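Local coordinates for cadherin-5 (Gallus gallus, PDB 3PPE), which mediates calcium-dependent, homophilic adhesion between endothelial cells and helps couple actin fibres to their junctions, here through its first two extracellular cadherin domains, at residues E11-G22 and G53-E64; I97-V105 and A182-S193. All blocks are in the same frame, centred on the assembly; numbering follows the deposited sequence.

How the contacts relate
The two contacts meet at the calcium-bound junction between the first and second cadherin domains, their centres about 25 Å apart. Contact 1 lies in the first domain and supplies E11, E12, D62 and E64; contact 2 seats the linker 97-105 on the second domain. Two calcium ions are shared: D99 and E11 each give one carboxylate oxygen to either ion, while E64 spans both with OE1 and adds OE2 to one of them. A probable hydrogen bond of 2.9 Å between I97 N and E11 OE2 joins the contacts directly, and E12 CB packs 3.9 Å from I97 CD1. The third ion belongs to contact 2. Calcium at such interfaces rigidifies the connection between cadherin domains.

Contact 1: residues E11-G22 and G53-E64; sequences EEIDSPLPHHVG and GDIYAFERLDRE. With CA (calcium ion), chain C; CA (calcium ion), chain E.
H19-G22 and I55-A57 pair as antiparallel strands, H19 exchanging two backbone bonds with A57, while V21 and G22 both face I55 in a classic beta bulge. Away from the strand pair, E12 N donates to L61 O at 2.7 Å. H20 and Y56 form an edge-to-face pair: the imidazole turns its edge to the phenol face, planes 69° apart, with H20 ND1 3.5 Å from Y56 CZ. H20 CA also lies over that ring as a CH-pi contact. An alanine in place of Y56 would probably leave the H20 imidazole without its aromatic partner and freer to turn. P18, after a cis peptide bond, sets CB over the centre of the F58 ring, 3.6 Å from its centroid. V21 CG2 meets A57 CB. At the calcium end, E11 CG sits between the backbone N and carbonyl carbon (chi1 63°), and the extended chain beyond carries its carboxylate to both ions: OE1 binds one at 2.4 Å, OE2 the other at 2.3 Å. R63 N also reaches E11 OE1, from above the carboxylate plane. E12 OE1 and D62 OD1 ligate the first ion, whereas E12 OE2 forms a salt bridge with R60. E64 OE1 and D99 complete its protein ligands; E64 binds the other ion through both oxygens. E12 OE1 and D62 OD1 come within 3.2 Å, a repulsion the calcium would probably offset.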
loop_
_atom_site.group_PDB
_atom_site.type_symbol
_atom_site.label_atom_id
_atom_site.label_comp_id
_atom_site.label_asym_id
_atom_site.label_seq_id
_atom_site.Cartn_x
_atom_site.Cartn_y
_atom_site.Cartn_z
ATOM N N GLU A 11 5.563 2.381 9.451
ATOM C CA GLU A 11 5.315 2.485 10.883
ATOM C C GLU A 11 4.711 3.823 11.223
ATOM O O GLU A 11 4.830 4.780 10.450
ATOM C CB GLU A 11 6.608 2.292 11.694
ATOM C CG GLU A 11 7.647 3.386 11.391
ATOM C CD GLU A 11 8.746 3.491 12.437
ATOM O OE1 GLU A 11 8.510 3.149 13.622
ATOM O OE2 GLU A 11 9.850 3.929 12.063
ATOM N N GLU A 12 4.048 3.873 12.385
ATOM C CA GLU A 12 3.582 5.142 13.012
ATOM C C GLU A 12 2.539 5.916 12.175
ATOM O O GLU A 12 2.488 7.145 12.182
ATOM C CB GLU A 12 4.781 6.059 13.351
ATOM C CG GLU A 12 5.952 5.371 14.067
ATOM C CD GLU A 12 5.670 4.925 15.500
ATOM O OE1 GLU A 12 6.637 4.482 16.155
ATOM O OE2 GLU A 12 4.531 4.970 16.006
ATOM N N ILE A 13 1.710 5.168 11.454
ATOM C CA ILE A 13 0.665 5.761 10.627
ATOM C C ILE A 13 -0.438 6.369 11.485
ATOM O O ILE A 13 -1.005 5.701 12.351
ATOM C CB ILE A 13 0.047 4.724 9.670
ATOM C CG1 ILE A 13 1.095 4.229 8.672
ATOM C CG2 ILE A 13 -1.150 5.318 8.943
ATOM C CD1 ILE A 13 0.661 3.012 7.883
ATOM N N ASP A 14 -0.739 7.640 11.239
ATOM C CA ASP A 14 -1.481 8.451 12.197
ATOM C C ASP A 14 -2.816 8.908 11.617
ATOM O O ASP A 14 -3.503 9.746 12.201
ATOM C CB ASP A 14 -0.652 9.662 12.628
ATOM C CG ASP A 14 -0.588 10.734 11.557
ATOM O OD1 ASP A 14 -1.281 10.592 10.529
ATOM O OD2 ASP A 14 0.157 11.719 11.746
ATOM N N SER A 15 -3.175 8.351 10.465
ATOM C CA SER A 15 -4.552 8.401 9.987
ATOM C C SER A 15 -5.381 7.264 10.574
ATOM O O SER A 15 -4.848 6.368 11.228
ATOM C CB SER A 15 -4.591 8.347 8.458
ATOM O OG SER A 15 -3.884 7.220 7.970
ATOM N N PRO A 16 -6.688 7.307 10.336
ATOM C CA PRO A 16 -7.621 6.379 10.985
ATOM C C PRO A 16 -7.325 4.930 10.616
ATOM O O PRO A 16 -7.167 4.613 9.437
ATOM C CB PRO A 16 -8.979 6.800 10.417
ATOM C CG PRO A 16 -8.814 8.242 10.094
ATOM C CD PRO A 16 -7.388 8.402 9.643
ATOM N N LEU A 17 -7.253 4.062 11.621
ATOM C CA LEU A 17 -7.276 2.622 11.392
ATOM C C LEU A 17 -8.580 2.191 10.723
ATOM O O LEU A 17 -9.578 2.911 10.765
ATOM C CB LEU A 17 -7.086 1.867 12.709
ATOM C CG LEU A 17 -5.775 2.124 13.455
ATOM C CD1 LEU A 17 -5.974 1.981 14.956
ATOM C CD2 LEU A 17 -4.684 1.185 12.963
ATOM N N PRO A 18 -8.562 1.014 10.108
ATOM C CA PRO A 18 -7.322 0.245 9.952
ATOM C C PRO A 18 -6.540 0.675 8.716
ATOM O O PRO A 18 -7.009 1.523 7.955
ATOM C CB PRO A 18 -7.827 -1.190 9.782
ATOM C CG PRO A 18 -9.181 -1.038 9.187
ATOM C CD PRO A 18 -9.757 0.213 9.787
ATOM N N HIS A 19 -5.361 0.093 8.523
ATOM C CA HIS A 19 -4.441 0.538 7.460
ATOM C C HIS A 19 -4.096 -0.584 6.506
ATOM O O HIS A 19 -3.754 -1.664 6.917
ATOM C CB HIS A 19 -3.145 1.098 8.072
ATOM C CG HIS A 19 -3.359 2.242 9.025
ATOM N ND1 HIS A 19 -2.663 2.354 10.207
ATOM C CD2 HIS A 19 -4.213 3.302 8.984
ATOM C CE1 HIS A 19 -3.056 3.443 10.848
ATOM N NE2 HIS A 19 -4.013 4.027 10.138
ATOM N N HIS A 20 -4.162 -0.304 5.226
ATOM C CA HIS A 20 -3.978 -1.322 4.217
ATOM C C HIS A 20 -2.514 -1.736 4.176
ATOM O O HIS A 20 -1.612 -0.879 4.073
ATOM C CB HIS A 20 -4.403 -0.820 2.842
ATOM C CG HIS A 20 -4.341 -1.881 1.780
ATOM N ND1 HIS A 20 -5.208 -2.950 1.746
ATOM C CD2 HIS A 20 -3.498 -2.061 0.739
ATOM C CE1 HIS A 20 -4.939 -3.714 0.704
ATOM N NE2 HIS A 20 -3.899 -3.205 0.081
ATOM N N VAL A 21 -2.298 -3.048 4.282
ATOM C CA VAL A 21 -0.953 -3.647 4.294
ATOM C C VAL A 21 -0.567 -4.127 2.891
ATOM O O VAL A 21 0.517 -3.839 2.417
ATOM C CB VAL A 21 -0.847 -4.825 5.302
ATOM C CG1 VAL A 21 0.536 -5.556 5.177
ATOM C CG2 VAL A 21 -1.069 -4.319 6.740
ATOM N N GLY A 22 -1.434 -4.906 2.249
ATOM C CA GLY A 22 -1.099 -5.499 0.961
ATOM C C GLY A 22 -2.163 -6.506 0.564
ATOM O O GLY A 22 -3.239 -6.546 1.177
ATOM N N GLY A 53 -8.371 -10.857 -0.648
ATOM C CA GLY A 53 -7.073 -11.238 -0.123
ATOM C C GLY A 53 -6.341 -10.075 0.518
ATOM O O GLY A 53 -5.171 -10.190 0.881
ATOM N N ASP A 54 -7.036 -8.951 0.657
ATOM C CA ASP A 54 -6.442 -7.741 1.260
ATOM C C ASP A 54 -6.241 -7.920 2.758
ATOM O O ASP A 54 -7.111 -8.469 3.449
ATOM C CB ASP A 54 -7.306 -6.496 1.019
ATOM C CG ASP A 54 -7.306 -6.047 -0.424
ATOM O OD1 ASP A 54 -8.309 -6.334 -1.072
ATOM O OD2 ASP A 54 -6.330 -5.435 -0.937
ATOM N N ILE A 55 -5.076 -7.491 3.225
ATOM C CA ILE A 55 -4.697 -7.562 4.625
ATOM C C ILE A 55 -4.602 -6.141 5.105
ATOM O O ILE A 55 -4.082 -5.268 4.394
ATOM C CB ILE A 55 -3.344 -8.302 4.825
ATOM C CG1 ILE A 55 -3.494 -9.758 4.364
ATOM C CG2 ILE A 55 -2.876 -8.221 6.312
ATOM C CD1 ILE A 55 -2.246 -10.600 4.609
ATOM N N TYR A 56 -5.188 -5.907 6.269
ATOM C CA TYR A 56 -5.156 -4.611 6.930
ATOM C C TYR A 56 -4.526 -4.747 8.293
ATOM O O TYR A 56 -4.589 -5.823 8.887
ATOM C CB TYR A 56 -6.578 -4.058 7.073
ATOM C CG TYR A 56 -7.090 -3.388 5.824
ATOM C CD1 TYR A 56 -7.590 -4.134 4.772
ATOM C CD2 TYR A 56 -7.112 -2.006 5.714
ATOM C CE1 TYR A 56 -8.063 -3.522 3.619
ATOM C CE2 TYR A 56 -7.592 -1.385 4.573
ATOM C CZ TYR A 56 -8.047 -2.139 3.532
ATOM O OH TYR A 56 -8.536 -1.505 2.402
ATOM N N ALA A 57 -3.930 -3.657 8.773
ATOM C CA ALA A 57 -3.379 -3.573 10.121
ATOM C C ALA A 57 -4.343 -2.803 11.019
ATOM O O ALA A 57 -4.853 -1.747 10.633
ATOM C CB ALA A 57 -1.993 -2.826 10.097
ATOM N N PHE A 58 -4.521 -3.310 12.239
ATOM C CA PHE A 58 -5.527 -2.786 13.181
ATOM C C PHE A 58 -4.911 -2.128 14.420
ATOM O O PHE A 58 -5.613 -1.794 15.372
ATOM C CB PHE A 58 -6.542 -3.878 13.554
ATOM C CG PHE A 58 -7.524 -4.146 12.460
ATOM C CD1 PHE A 58 -7.142 -4.859 11.328
ATOM C CD2 PHE A 58 -8.817 -3.645 12.522
ATOM C CE1 PHE A 58 -8.039 -5.078 10.288
ATOM C CE2 PHE A 58 -9.715 -3.877 11.481
ATOM C CZ PHE A 58 -9.324 -4.592 10.368
ATOM N N GLU A 59 -3.587 -1.961 14.371
ATOM C CA GLU A 59 -2.847 -1.149 15.318
ATOM C C GLU A 59 -1.845 -0.345 14.541
ATOM O O GLU A 59 -1.400 -0.751 13.460
ATOM C CB GLU A 59 -2.040 -2.003 16.296
ATOM C CG GLU A 59 -2.874 -2.852 17.189
ATOM C CD GLU A 59 -2.045 -3.605 18.169
ATOM O OE1 GLU A 59 -2.638 -4.444 18.860
ATOM O OE2 GLU A 59 -0.820 -3.372 18.250
ATOM N N ARG A 60 -1.480 0.797 15.111
ATOM C CA ARG A 60 -0.314 1.541 14.666
ATOM C C ARG A 60 0.925 0.734 15.053
ATOM O O ARG A 60 0.974 0.122 16.135
ATOM C CB ARG A 60 -0.254 2.904 15.336
ATOM C CG ARG A 60 -1.297 3.859 14.835
ATOM C CD ARG A 60 -1.115 5.204 15.505
ATOM N NE ARG A 60 0.263 5.672 15.311
ATOM C CZ ARG A 60 1.214 5.699 16.242
ATOM N NH1 ARG A 60 0.985 5.304 17.499
ATOM N NH2 ARG A 60 2.407 6.149 15.912
ATOM N N LEU A 61 1.905 0.731 14.159
ATOM C CA LEU A 61 3.090 -0.082 14.310
ATOM C C LEU A 61 4.370 0.758 14.606
ATOM O O LEU A 61 4.533 1.863 14.110
ATOM C CB LEU A 61 3.298 -0.907 13.026
ATOM C CG LEU A 61 2.123 -1.807 12.606
ATOM C CD1 LEU A 61 2.344 -2.348 11.192
ATOM C CD2 LEU A 61 1.907 -2.921 13.646
ATOM N N ASP A 62 5.272 0.195 15.383
ATOM C CA ASP A 62 6.533 0.849 15.666
ATOM C C ASP A 62 7.614 -0.084 15.200
ATOM O O ASP A 62 7.817 -1.120 15.809
ATOM C CB ASP A 62 6.639 1.073 17.174
ATOM C CG ASP A 62 7.932 1.773 17.589
ATOM O OD1 ASP A 62 8.750 2.184 16.728
ATOM O OD2 ASP A 62 8.107 1.907 18.803
ATOM N N ARG A 63 8.302 0.262 14.114
ATOM C CA ARG A 63 9.424 -0.568 13.625
ATOM C C ARG A 63 10.502 -0.804 14.702
ATOM O O ARG A 63 11.152 -1.856 14.733
ATOM C CB ARG A 63 10.050 0.049 12.361
ATOM C CG ARG A 63 10.960 -0.888 11.584
ATOM C CD ARG A 63 12.022 -0.071 10.829
ATOM N NE ARG A 63 12.938 0.595 11.788
ATOM C CZ ARG A 63 13.997 -0.010 12.337
ATOM N NH1 ARG A 63 14.269 -1.257 12.033
ATOM N NH2 ARG A 63 14.748 0.613 13.234
ATOM N N GLU A 64 10.669 0.151 15.597
ATOM C CA GLU A 64 11.689 0.016 16.641
ATOM C C GLU A 64 11.305 -0.988 17.742
ATOM O O GLU A 64 12.157 -1.415 18.511
ATOM C CB GLU A 64 12.044 1.382 17.248
ATOM C CG GLU A 64 12.962 2.225 16.353
ATOM C CD GLU A 64 12.297 2.801 15.129
ATOM O OE1 GLU A 64 11.241 3.482 15.235
ATOM O OE2 GLU A 64 12.843 2.610 14.021
HETATM CA CA CA C . 9.079 4.165 15.670
HETATM CA CA CA E . 11.926 4.649 12.852
HETATM O O HOH W 1 1.658 2.106 11.344
HETATM O O HOH W 2 -0.610 0.531 10.935
HETATM O O HOH W 3 10.109 5.190 17.658
#

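Contact 2: residues I97-V105 and A182-S193; sequences INDNAPIFV and AKDALGLTGESS. With CA (calcium ion), chain D; CA (calcium ion), chain E; CA (calcium ion), chain C.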
loop_
_atom_site.group_PDB
_atom_site.type_symbol
_atom_site.label_atom_id
_atom_site.label_comp_id
_atom_site.label_asym_id
_atom_site.label_seq_id
_atom_site.Cartn_x
_atom_site.Cartn_y
_atom_site.Cartn_z
ATOM N N ILE A 97 10.238 5.060 9.415
ATOM C CA ILE A 97 10.275 6.497 9.290
ATOM C C ILE A 97 11.385 7.031 10.205
ATOM O O ILE A 97 11.806 6.361 11.167
ATOM C CB ILE A 97 8.880 7.195 9.593
ATOM C CG1 ILE A 97 8.479 7.124 11.071
ATOM C CG2 ILE A 97 7.749 6.638 8.616
ATOM C CD1 ILE A 97 7.420 8.209 11.480
ATOM N N ASN A 98 11.860 8.227 9.903
ATOM C CA ASN A 98 12.843 8.867 10.760
ATOM C C ASN A 98 12.174 9.466 12.003
ATOM O O ASN A 98 11.751 10.604 12.012
ATOM C CB ASN A 98 13.656 9.929 9.998
ATOM C CG ASN A 98 14.918 10.296 10.761
ATOM O OD1 ASN A 98 15.565 9.408 11.340
ATOM N ND2 ASN A 98 15.236 11.558 10.836
ATOM N N ASP A 99 12.051 8.680 13.062
ATOM C CA ASP A 99 11.373 9.157 14.254
ATOM C C ASP A 99 12.212 9.061 15.536
ATOM O O ASP A 99 11.698 9.236 16.621
ATOM C CB ASP A 99 9.986 8.499 14.409
ATOM C CG ASP A 99 10.020 6.971 14.497
ATOM O OD1 ASP A 99 10.976 6.293 14.027
ATOM O OD2 ASP A 99 9.016 6.407 15.048
ATOM N N ASN A 100 13.514 8.778 15.385
ATOM C CA ASN A 100 14.439 8.752 16.495
ATOM C C ASN A 100 15.636 9.654 16.249
ATOM O O ASN A 100 16.176 9.744 15.126
ATOM C CB ASN A 100 14.907 7.313 16.830
ATOM C CG ASN A 100 13.757 6.406 17.273
ATOM O OD1 ASN A 100 13.072 5.817 16.438
ATOM N ND2 ASN A 100 13.508 6.328 18.572
ATOM N N ALA A 101 16.054 10.334 17.298
ATOM C CA ALA A 101 17.280 11.144 17.225
ATOM C C ALA A 101 18.447 10.297 17.796
ATOM O O ALA A 101 18.224 9.311 18.518
ATOM C CB ALA A 101 17.099 12.457 17.996
ATOM N N PRO A 102 19.690 10.620 17.423
ATOM C CA PRO A 102 20.819 9.909 18.068
ATOM C C PRO A 102 20.899 10.265 19.537
ATOM O O PRO A 102 20.643 11.450 19.929
ATOM C CB PRO A 102 22.055 10.421 17.301
ATOM C CG PRO A 102 21.446 11.013 15.993
ATOM C CD PRO A 102 20.155 11.613 16.438
ATOM N N ILE A 103 21.203 9.261 20.363
ATOM C CA ILE A 103 21.342 9.483 21.810
ATOM C C ILE A 103 22.708 8.980 22.243
ATOM O O ILE A 103 23.127 7.890 21.868
ATOM C CB ILE A 103 20.208 8.784 22.639
ATOM C CG1 ILE A 103 18.817 9.337 22.273
ATOM C CG2 ILE A 103 20.399 8.980 24.156
ATOM C CD1 ILE A 103 17.755 8.287 22.435
ATOM N N PHE A 104 23.432 9.786 23.016
ATOM C CA PHE A 104 24.768 9.364 23.434
ATOM C C PHE A 104 24.745 8.084 24.235
ATOM O O PHE A 104 23.723 7.765 24.834
ATOM C CB PHE A 104 25.479 10.495 24.144
ATOM C CG PHE A 104 26.042 11.499 23.182
ATOM C CD1 PHE A 104 25.333 12.654 22.875
ATOM C CD2 PHE A 104 27.259 11.245 22.531
ATOM C CE1 PHE A 104 25.859 13.611 21.961
ATOM C CE2 PHE A 104 27.773 12.173 21.601
ATOM C CZ PHE A 104 27.054 13.362 21.339
ATOM N N VAL A 105 25.856 7.353 24.256
ATOM C CA VAL A 105 25.899 6.091 25.000
ATOM C C VAL A 105 26.256 6.270 26.490
ATOM O O VAL A 105 26.091 5.343 27.260
ATOM C CB VAL A 105 26.806 5.011 24.339
ATOM C CG1 VAL A 105 26.317 4.661 22.929
ATOM C CG2 VAL A 105 28.278 5.449 24.317
ATOM N N ALA A 182 24.606 15.494 19.162
ATOM C CA ALA A 182 24.477 14.617 18.003
ATOM C C ALA A 182 23.144 14.830 17.294
ATOM O O ALA A 182 22.180 15.307 17.892
ATOM C CB ALA A 182 24.633 13.163 18.418
ATOM N N LYS A 183 23.097 14.472 16.015
ATOM C CA LYS A 183 21.992 14.868 15.148
ATOM C C LYS A 183 22.050 14.136 13.812
ATOM O O LYS A 183 23.014 14.275 13.059
ATOM C CB LYS A 183 22.006 16.381 14.922
ATOM C CG LYS A 183 21.066 16.852 13.824
ATOM C CD LYS A 183 20.933 18.366 13.823
ATOM C CE LYS A 183 22.266 19.037 13.539
ATOM N NZ LYS A 183 22.446 19.324 12.090
ATOM N N ASP A 184 21.012 13.358 13.523
ATOM C CA ASP A 184 20.983 12.534 12.322
ATOM C C ASP A 184 20.853 13.391 11.068
ATOM O O ASP A 184 20.465 14.557 11.139
ATOM C CB ASP A 184 19.835 11.525 12.392
ATOM C CG ASP A 184 18.482 12.164 12.147
ATOM O OD1 ASP A 184 17.457 11.546 12.507
ATOM O OD2 ASP A 184 18.444 13.284 11.596
ATOM N N ALA A 185 21.177 12.804 9.920
ATOM C CA ALA A 185 21.472 13.579 8.721
ATOM C C ALA A 185 20.235 14.318 8.223
ATOM O O ALA A 185 20.330 15.213 7.383
ATOM C CB ALA A 185 22.029 12.678 7.630
ATOM N N LEU A 186 19.074 13.937 8.746
ATOM C CA LEU A 186 17.819 14.581 8.377
ATOM C C LEU A 186 17.444 15.670 9.376
ATOM O O LEU A 186 16.459 16.385 9.189
ATOM C CB LEU A 186 16.695 13.548 8.279
ATOM C CG LEU A 186 16.719 12.635 7.051
ATOM C CD1 LEU A 186 17.756 11.535 7.220
ATOM C CD2 LEU A 186 15.342 12.044 6.795
ATOM N N GLY A 187 18.234 15.791 10.437
ATOM C CA GLY A 187 18.213 16.977 11.274
ATOM C C GLY A 187 17.610 16.711 12.640
ATOM O O GLY A 187 17.438 17.629 13.443
ATOM N N LEU A 188 17.288 15.449 12.904
ATOM C CA LEU A 188 16.562 15.081 14.114
ATOM C C LEU A 188 17.455 15.179 15.345
ATOM O O LEU A 188 18.418 14.426 15.488
ATOM C CB LEU A 188 15.995 13.665 13.988
ATOM C CG LEU A 188 14.536 13.482 14.404
ATOM C CD1 LEU A 188 13.648 14.519 13.736
ATOM C CD2 LEU A 188 14.058 12.073 14.082
ATOM N N THR A 189 17.131 16.115 16.232
ATOM C CA THR A 189 17.667 16.104 17.586
ATOM C C THR A 189 16.666 16.684 18.580
ATOM O O THR A 189 15.495 16.878 18.254
ATOM C CB THR A 189 18.984 16.897 17.681
ATOM O OG1 THR A 189 19.550 16.738 18.986
ATOM C CG2 THR A 189 18.736 18.373 17.417
ATOM N N GLY A 190 17.134 16.956 19.794
ATOM C CA GLY A 190 17.933 15.998 20.535
ATOM C C GLY A 190 17.942 16.436 21.986
ATOM O O GLY A 190 18.443 17.511 22.318
ATOM N N GLU A 191 17.386 15.599 22.855
ATOM C CA GLU A 191 18.024 15.277 24.127
ATOM C C GLU A 191 17.379 13.967 24.568
ATOM O O GLU A 191 16.246 13.954 25.049
ATOM C CB GLU A 191 17.895 16.326 25.233
ATOM C CG GLU A 191 18.700 17.591 24.985
ATOM C CD GLU A 191 17.987 18.565 24.068
ATOM O OE1 GLU A 191 16.847 18.269 23.654
ATOM O OE2 GLU A 191 18.567 19.629 23.761
ATOM N N SER A 192 18.107 12.869 24.401
ATOM C CA SER A 192 19.368 12.671 25.107
ATOM C C SER A 192 20.559 12.965 24.202
ATOM O O SER A 192 21.591 12.299 24.282
ATOM C CB SER A 192 19.459 11.244 25.650
ATOM O OG SER A 192 19.039 11.184 27.002
ATOM N N SER A 193 20.408 13.966 23.339
ATOM C CA SER A 193 21.266 14.104 22.169
ATOM C C SER A 193 22.452 15.018 22.459
ATOM O O SER A 193 23.167 15.432 21.547
ATOM C CB SER A 193 20.467 14.641 20.979
ATOM O OG SER A 193 19.642 13.633 20.422
HETATM CA CA CA D . 17.084 9.032 13.133
HETATM CA CA CA E . 11.926 4.649 12.852
HETATM CA CA CA C . 9.079 4.165 15.670
HETATM O O HOH W 3 10.109 5.190 17.658
#
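N98 and D184 hold one calcium ion together and are also bonded to each other: both ligate it through OD1, while N98 ND2 donates to D184 OD1 at 2.8 Å. The two side chains come from opposite directions, the donor bonding in its own amide plane but from above the carboxylate plane. With CG anti to the backbone N (chi1 -164°), N98 reaches across so that OD1 ligates the ion at 2.4 Å. D184 OD2 accepts from L188 N at 2.8 Å and, more weakly, from L186 N and G187 N. N100 O is a third ligand, and D130, D132 and H139 complete the site. L188 CD2 packs against the linker backbone, 3.3 Å from N100 O. This is the calcium-binding linker of the cadherin fold, leading from the first domain into the opening strand of the second, which pairs with strand 122-129; D184 and L186 of the type I turn D184-G187 meet N98. Beyond the ion, the P102 ring packs against the backbone at D184, CG 3.4 Å from D184 N, with CB against A182 CB. F104 directs its ring edge at S193 O, 3.3 Å from CE1, and its CE1 and CZ touch A182 CB.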